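PDB 3NUF: PRD-containing transcription regulator from Lactobacillus casei, which probably regulates transcription through its PRD domain, a helical module that in related regulators responds to phosphorylation by the sugar phosphotransferase system. Local coordinates for residues 9-14 and 34-39; 72-77 and 104-109. All coordinates share one frame; numbering follows the deposited sequence. Where two conformers were deposited one is given.

Contact 1 of 2, residues 9-14 and 34-39; sequences VELPTE and YVIKLA. With EDO (1,2-ethanediol), chain G.
The delta methyl of Ile36 is the meeting point of this contact: Ile36 CD1 lies 3.5 Å from Leu11 CD2 and 3.7 Å from Val9 CG1, so two side chains of the incoming loop close on one methyl of helix 25-41. Ile36 reaches them because its CG1 branch stands anti to the carbonyl carbon (chi1 -72°) and then runs on extended, carrying CD1 out from the helix to the loop. Val9 uses both of its methyls. While CG1 packs on Ile36, Val9 CG2 stands 4.1 Å from Lys37 CG, a looser touch on the aliphatic part of the lysine. Leu11, two residues on, comes in through a single methyl and also leans on Val32 and Asn33, while Ile36 meets Leu51 of helix 48-67. On another side of helix 25-41, Tyr34 stacks on His96, and O1 of an ethanediol molecule lies at the edge of the tyrosine ring, near its plane; Gln92 and His96 are further hydrogen-bonding partners of the ethanediol. The whole is apolar packing at the protein surface, where the segment leading into helix 13-21, with Pro12 at its N-cap, lies against helix 25-41 of the all-helical PRD fold.

Contact 2 of 2, residues 72-77 and 104-109; sequences PAVDPT and EKYVLS. With EDO (1,2-ethanediol), chain C.
Residues 72-77 run as an extended loop past helix 104-115 and draw nearest at Pro76 and Tyr106, whose CA atoms are 6.9 Å apart, where the loop enters a short 3-10 segment. The loop belongs to the long connection between helices 48-67 and 84-97 of the all-helical PRD fold, and here it packs over the outer side of the final helix. Tyr106 has the largest share of the contact. Its ring is held between Pro76 on one face and the aliphatic CG of its own neighbour Lys105 on the opposite face. Pro76 makes an off-centre CH-pi contact: its CB lies 4.1 Å from the centroid of the Tyr106 ring, 29° off the normal, and its CG approaches Tyr106 CE2 at 3.6 Å. Lower on the same side chain, Val74 CG2 touches Tyr106 CB at 4.1 Å, the two side chains crossing at about a right angle; Phe79 meets both residues. At the other end of the loop Pro72 CD lies 4.0 Å from Glu104 OE2, a van der Waals approach; the same oxygen forms a salt bridge with Arg64. Bent at chi2 (-85°), the glutamate chain folds its carboxylate back toward the proline. The turn after Val74 is shaped by Asp75 as an Asx turn: Thr77 N donates to Asp75 OD1 over 3.0 Å, reaching the oxygen from above the carboxylate plane, 46° out of it.

Contact 1 and contact 2 lie on opposite sides of the chain's centre, with their own centres 23 Å apart and their nearest atoms about 6 Å apart, so they do not touch. They follow in series along the chain, 9-14 with 34-39 closing before 72-77 with 104-109 opens. Each lays a largely loop segment on a helix at the protein surface, and helix 48-67 borders both: Leu51 meets Ile36 in contact 1, and Arg64 pairs with Glu104 in contact 2. The helices that carry the two contacts both pack on Val93 of helix 84-97, through Val35 and Leu108. The two ethanediol molecules probably come from the crystallisation liquor.

Contact 1 of 2, residues 9-14 and 34-39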
loop_
_atom_site.group_PDB
_atom_site.type_symbol
_atom_site.label_atom_id
_atom_site.label_comp_id
_atom_site.label_asym_id
_atom_site.label_seq_id
_atom_site.Cartn_x
_atom_site.Cartn_y
_atom_site.Cartn_z
ATOM N N VAL A 9 -11.866 -1.629 10.810
ATOM C CA VAL A 9 -11.699 -2.297 9.524
ATOM C C VAL A 9 -11.845 -3.809 9.700
ATOM O O VAL A 9 -11.133 -4.425 10.506
ATOM C CB VAL A 9 -10.325 -1.942 8.870
ATOM C CG1 VAL A 9 -10.137 -2.728 7.567
ATOM C CG2 VAL A 9 -10.211 -0.418 8.628
ATOM N N GLU A 10 -12.723 -4.401 8.893
ATOM C CA GLU A 10 -12.929 -5.848 8.889
ATOM C C GLU A 10 -12.476 -6.442 7.544
ATOM O O GLU A 10 -13.187 -6.366 6.542
ATOM C CB GLU A 10 -14.401 -6.167 9.189
ATOM C CG GLU A 10 -14.804 -5.882 10.663
ATOM C CD GLU A 10 -16.246 -6.283 10.990
ATOM O OE1 GLU A 10 -17.100 -6.222 10.076
ATOM O OE2 GLU A 10 -16.520 -6.657 12.158
ATOM N N LEU A 11 -11.316 -7.088 7.563
ATOM C CA LEU A 11 -10.661 -7.525 6.354
ATOM C C LEU A 11 -11.263 -8.805 5.820
ATOM O O LEU A 11 -11.695 -9.651 6.590
ATOM C CB LEU A 11 -9.187 -7.708 6.678
ATOM C CG LEU A 11 -8.503 -6.420 7.205
ATOM C CD1 LEU A 11 -7.080 -6.780 7.633
ATOM C CD2 LEU A 11 -8.496 -5.292 6.145
ATOM N N PRO A 12 -11.223 -8.994 4.495
ATOM C CA PRO A 12 -11.700 -10.248 3.915
ATOM C C PRO A 12 -10.877 -11.437 4.331
ATOM O O PRO A 12 -9.677 -11.335 4.647
ATOM C CB PRO A 12 -11.522 -10.031 2.410
ATOM C CG PRO A 12 -11.344 -8.636 2.217
ATOM C CD PRO A 12 -10.804 -8.029 3.484
ATOM N N THR A 13 -11.509 -12.609 4.329
ATOM C CA THR A 13 -10.832 -13.827 4.673
ATOM C C THR A 13 -9.461 -14.030 4.031
ATOM O O THR A 13 -8.517 -14.425 4.702
ATOM C CB THR A 13 -11.744 -15.033 4.243
ATOM O OG1 THR A 13 -12.987 -14.897 4.935
ATOM C CG2 THR A 13 -11.097 -16.357 4.579
ATOM N N GLU A 14 -9.392 -13.779 2.727
ATOM C CA GLU A 14 -8.138 -13.991 1.989
ATOM C C GLU A 14 -7.053 -13.030 2.430
ATOM O O GLU A 14 -5.888 -13.427 2.509
ATOM C CB GLU A 14 -8.336 -13.842 0.494
ATOM C CG GLU A 14 -9.337 -14.870 -0.106
ATOM C CD GLU A 14 -10.834 -14.562 0.117
ATOM O OE1 GLU A 14 -11.217 -13.496 0.647
ATOM O OE2 GLU A 14 -11.645 -15.419 -0.279
ATOM N N TYR A 34 -4.212 0.963 7.977
ATOM C CA TYR A 34 -3.770 2.340 7.733
ATOM C C TYR A 34 -4.000 2.747 6.281
ATOM O O TYR A 34 -4.534 3.837 5.980
ATOM C CB TYR A 34 -2.304 2.508 8.135
ATOM C CG TYR A 34 -1.649 3.778 7.694
ATOM C CD1 TYR A 34 -1.714 4.906 8.479
ATOM C CD2 TYR A 34 -0.943 3.856 6.504
ATOM C CE1 TYR A 34 -1.102 6.067 8.089
ATOM C CE2 TYR A 34 -0.364 5.033 6.095
ATOM C CZ TYR A 34 -0.451 6.107 6.908
ATOM O OH TYR A 34 0.159 7.302 6.527
ATOM N N VAL A 35 -3.602 1.878 5.365
ATOM C CA VAL A 35 -3.749 2.186 3.931
ATOM C C VAL A 35 -5.235 2.307 3.516
ATOM O O VAL A 35 -5.613 3.226 2.774
ATOM C CB VAL A 35 -2.999 1.242 3.055
ATOM C CG1 VAL A 35 -3.246 1.550 1.577
ATOM C CG2 VAL A 35 -1.497 1.355 3.334
ATOM N N ILE A 36 -6.068 1.406 4.022
ATOM C CA ILE A 36 -7.510 1.452 3.723
ATOM C C ILE A 36 -8.076 2.787 4.212
ATOM O O ILE A 36 -8.813 3.482 3.499
ATOM C CB ILE A 36 -8.238 0.274 4.362
ATOM C CG1 ILE A 36 -7.898 -1.016 3.627
ATOM C CG2 ILE A 36 -9.752 0.528 4.334
ATOM C CD1 ILE A 36 -8.400 -2.304 4.319
ATOM N N LYS A 37 -7.745 3.168 5.426
ATOM C CA LYS A 37 -8.234 4.441 5.999
ATOM C C LYS A 37 -7.707 5.689 5.327
ATOM O O LYS A 37 -8.409 6.698 5.144
ATOM C CB LYS A 37 -7.958 4.449 7.470
ATOM C CG LYS A 37 -8.819 3.427 8.238
ATOM C CD LYS A 37 -8.523 3.441 9.733
ATOM C CE LYS A 37 -7.285 2.712 10.147
ATOM N NZ LYS A 37 -7.146 2.629 11.679
ATOM N N LEU A 38 -6.432 5.657 4.946
ATOM C CA LEU A 38 -5.823 6.762 4.260
ATOM C C LEU A 38 -6.503 6.930 2.888
ATOM O O LEU A 38 -6.884 8.034 2.448
ATOM C CB LEU A 38 -4.315 6.450 4.044
ATOM C CG LEU A 38 -3.581 7.539 3.315
ATOM C CD1 LEU A 38 -3.501 8.803 4.151
ATOM C CD2 LEU A 38 -2.150 7.124 2.962
ATOM N N ALA A 39 -6.674 5.833 2.166
ATOM C CA ALA A 39 -7.313 5.867 0.843
ATOM C C ALA A 39 -8.752 6.353 0.982
ATOM O O ALA A 39 -9.174 7.200 0.191
ATOM C CB ALA A 39 -7.266 4.462 0.194
HETATM C C1 EDO G . 0.541 9.202 8.912
HETATM O O1 EDO G . -0.082 9.317 7.630
HETATM C C2 EDO G . 1.970 9.649 8.766
HETATM O O2 EDO G . 2.843 8.601 9.206
#

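Contact 2 of 2, residues 72-77 and 104-109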
loop_
_atom_site.group_PDB
_atom_site.type_symbol
_atom_site.label_atom_id
_atom_site.label_comp_id
_atom_site.label_asym_id
_atom_site.label_seq_id
_atom_site.Cartn_x
_atom_site.Cartn_y
_atom_site.Cartn_z
ATOM N N PRO A 72 13.166 -3.095 -5.488
ATOM C CA PRO A 72 13.080 -3.698 -6.848
ATOM C C PRO A 72 13.341 -2.642 -7.924
ATOM O O PRO A 72 12.746 -1.557 -7.874
ATOM C CB PRO A 72 11.641 -4.203 -6.923
ATOM C CG PRO A 72 11.324 -4.498 -5.432
ATOM C CD PRO A 72 11.965 -3.402 -4.680
ATOM N N ALA A 73 14.192 -2.969 -8.892
ATOM C CA ALA A 73 14.585 -2.015 -9.888
ATOM C C ALA A 73 13.374 -1.360 -10.491
ATOM O O ALA A 73 12.425 -2.056 -10.899
ATOM C CB ALA A 73 15.402 -2.720 -10.977
ATOM N N VAL A 74 13.424 -0.054 -10.685
ATOM C CA VAL A 74 12.273 0.713 -11.187
ATOM C C VAL A 74 12.771 1.877 -12.060
ATOM O O VAL A 74 13.866 2.421 -11.822
ATOM C CB VAL A 74 11.379 1.196 -10.034
ATOM C CG1 VAL A 74 12.095 2.169 -9.137
ATOM C CG2 VAL A 74 10.076 1.754 -10.531
ATOM N N ASP A 75 12.018 2.181 -13.097
ATOM C CA ASP A 75 12.320 3.308 -13.989
ATOM C C ASP A 75 11.212 4.371 -13.785
ATOM O O ASP A 75 10.098 4.200 -14.254
ATOM C CB ASP A 75 12.372 2.906 -15.448
ATOM C CG ASP A 75 12.647 4.073 -16.361
ATOM O OD1 ASP A 75 12.640 5.250 -15.956
ATOM O OD2 ASP A 75 12.709 3.769 -17.579
ATOM N N PRO A 76 11.520 5.413 -13.018
ATOM C CA PRO A 76 10.484 6.411 -12.695
ATOM C C PRO A 76 9.798 7.025 -13.891
ATOM O O PRO A 76 8.615 7.403 -13.772
ATOM C CB PRO A 76 11.253 7.469 -11.898
ATOM C CG PRO A 76 12.338 6.685 -11.236
ATOM C CD PRO A 76 12.740 5.649 -12.253
ATOM N N THR A 77 10.459 7.098 -15.052
ATOM C CA THR A 77 9.825 7.696 -16.215
ATOM C C THR A 77 8.626 6.941 -16.657
ATOM O O THR A 77 7.729 7.534 -17.255
ATOM C CB THR A 77 10.756 7.908 -17.393
ATOM O OG1 THR A 77 11.181 6.651 -17.908
ATOM C CG2 THR A 77 11.897 8.779 -16.973
ATOM N N GLU A 104 10.024 3.341 -3.808
ATOM C CA GLU A 104 8.994 2.373 -3.539
ATOM C C GLU A 104 7.625 2.975 -3.907
ATOM O O GLU A 104 6.671 2.228 -4.182
ATOM C CB GLU A 104 8.964 1.957 -2.099
ATOM C CG GLU A 104 10.138 1.151 -1.602
ATOM C CD GLU A 104 10.066 -0.361 -1.840
ATOM O OE1 GLU A 104 8.998 -0.913 -2.248
ATOM O OE2 GLU A 104 11.111 -1.003 -1.572
ATOM N N LYS A 105 7.491 4.300 -3.899
ATOM C CA LYS A 105 6.196 4.893 -4.189
ATOM C C LYS A 105 5.679 4.547 -5.571
ATOM O O LYS A 105 4.459 4.590 -5.779
ATOM C CB LYS A 105 6.238 6.410 -3.993
ATOM C CG LYS A 105 7.013 7.179 -5.017
ATOM C CD LYS A 105 7.089 8.678 -4.718
ATOM C CE LYS A 105 7.945 9.402 -5.678
ATOM N NZ LYS A 105 7.964 10.923 -5.455
ATOM N N TYR A 106 6.545 4.315 -6.542
ATOM C CA TYR A 106 6.044 4.152 -7.927
ATOM C C TYR A 106 5.174 2.941 -8.114
ATOM O O TYR A 106 4.005 3.034 -8.532
ATOM C CB TYR A 106 7.219 4.226 -8.907
ATOM C CG TYR A 106 7.970 5.531 -8.877
ATOM C CD1 TYR A 106 7.311 6.706 -9.185
ATOM C CD2 TYR A 106 9.323 5.604 -8.521
ATOM C CE1 TYR A 106 7.985 7.892 -9.130
ATOM C CE2 TYR A 106 9.986 6.784 -8.459
ATOM C CZ TYR A 106 9.327 7.936 -8.743
ATOM O OH TYR A 106 9.974 9.149 -8.665
ATOM N N VAL A 107 5.674 1.780 -7.766
ATOM C CA VAL A 107 4.866 0.557 -7.928
ATOM C C VAL A 107 3.621 0.649 -7.034
ATOM O O VAL A 107 2.520 0.279 -7.453
ATOM C CB VAL A 107 5.672 -0.692 -7.664
ATOM C CG1 VAL A 107 4.795 -1.940 -7.480
ATOM C CG2 VAL A 107 6.644 -0.902 -8.818
ATOM N N LEU A 108 3.765 1.157 -5.808
ATOM C CA LEU A 108 2.594 1.290 -4.923
ATOM C C LEU A 108 1.545 2.224 -5.507
ATOM O O LEU A 108 0.340 1.948 -5.409
ATOM C CB LEU A 108 3.010 1.730 -3.529
ATOM C CG LEU A 108 1.846 1.973 -2.549
ATOM C CD1 LEU A 108 1.008 0.721 -2.321
ATOM C CD2 LEU A 108 2.373 2.515 -1.218
ATOM N N SER A 109 1.948 3.283 -6.199
ATOM C CA SER A 109 0.980 4.213 -6.779
ATOM C C SER A 109 0.008 3.564 -7.744
ATOM O O SER A 109 -1.140 4.024 -7.846
ATOM C CB SER A 109 1.714 5.402 -7.414
ATOM O OG SER A 109 2.259 5.088 -8.670
HETATM C C1 EDO C . 13.940 5.287 -19.502
HETATM O O1 EDO C . 13.556 6.042 -18.408
HETATM C C2 EDO C . 15.342 4.880 -19.239
HETATM O O2 EDO C . 16.248 5.549 -20.125
#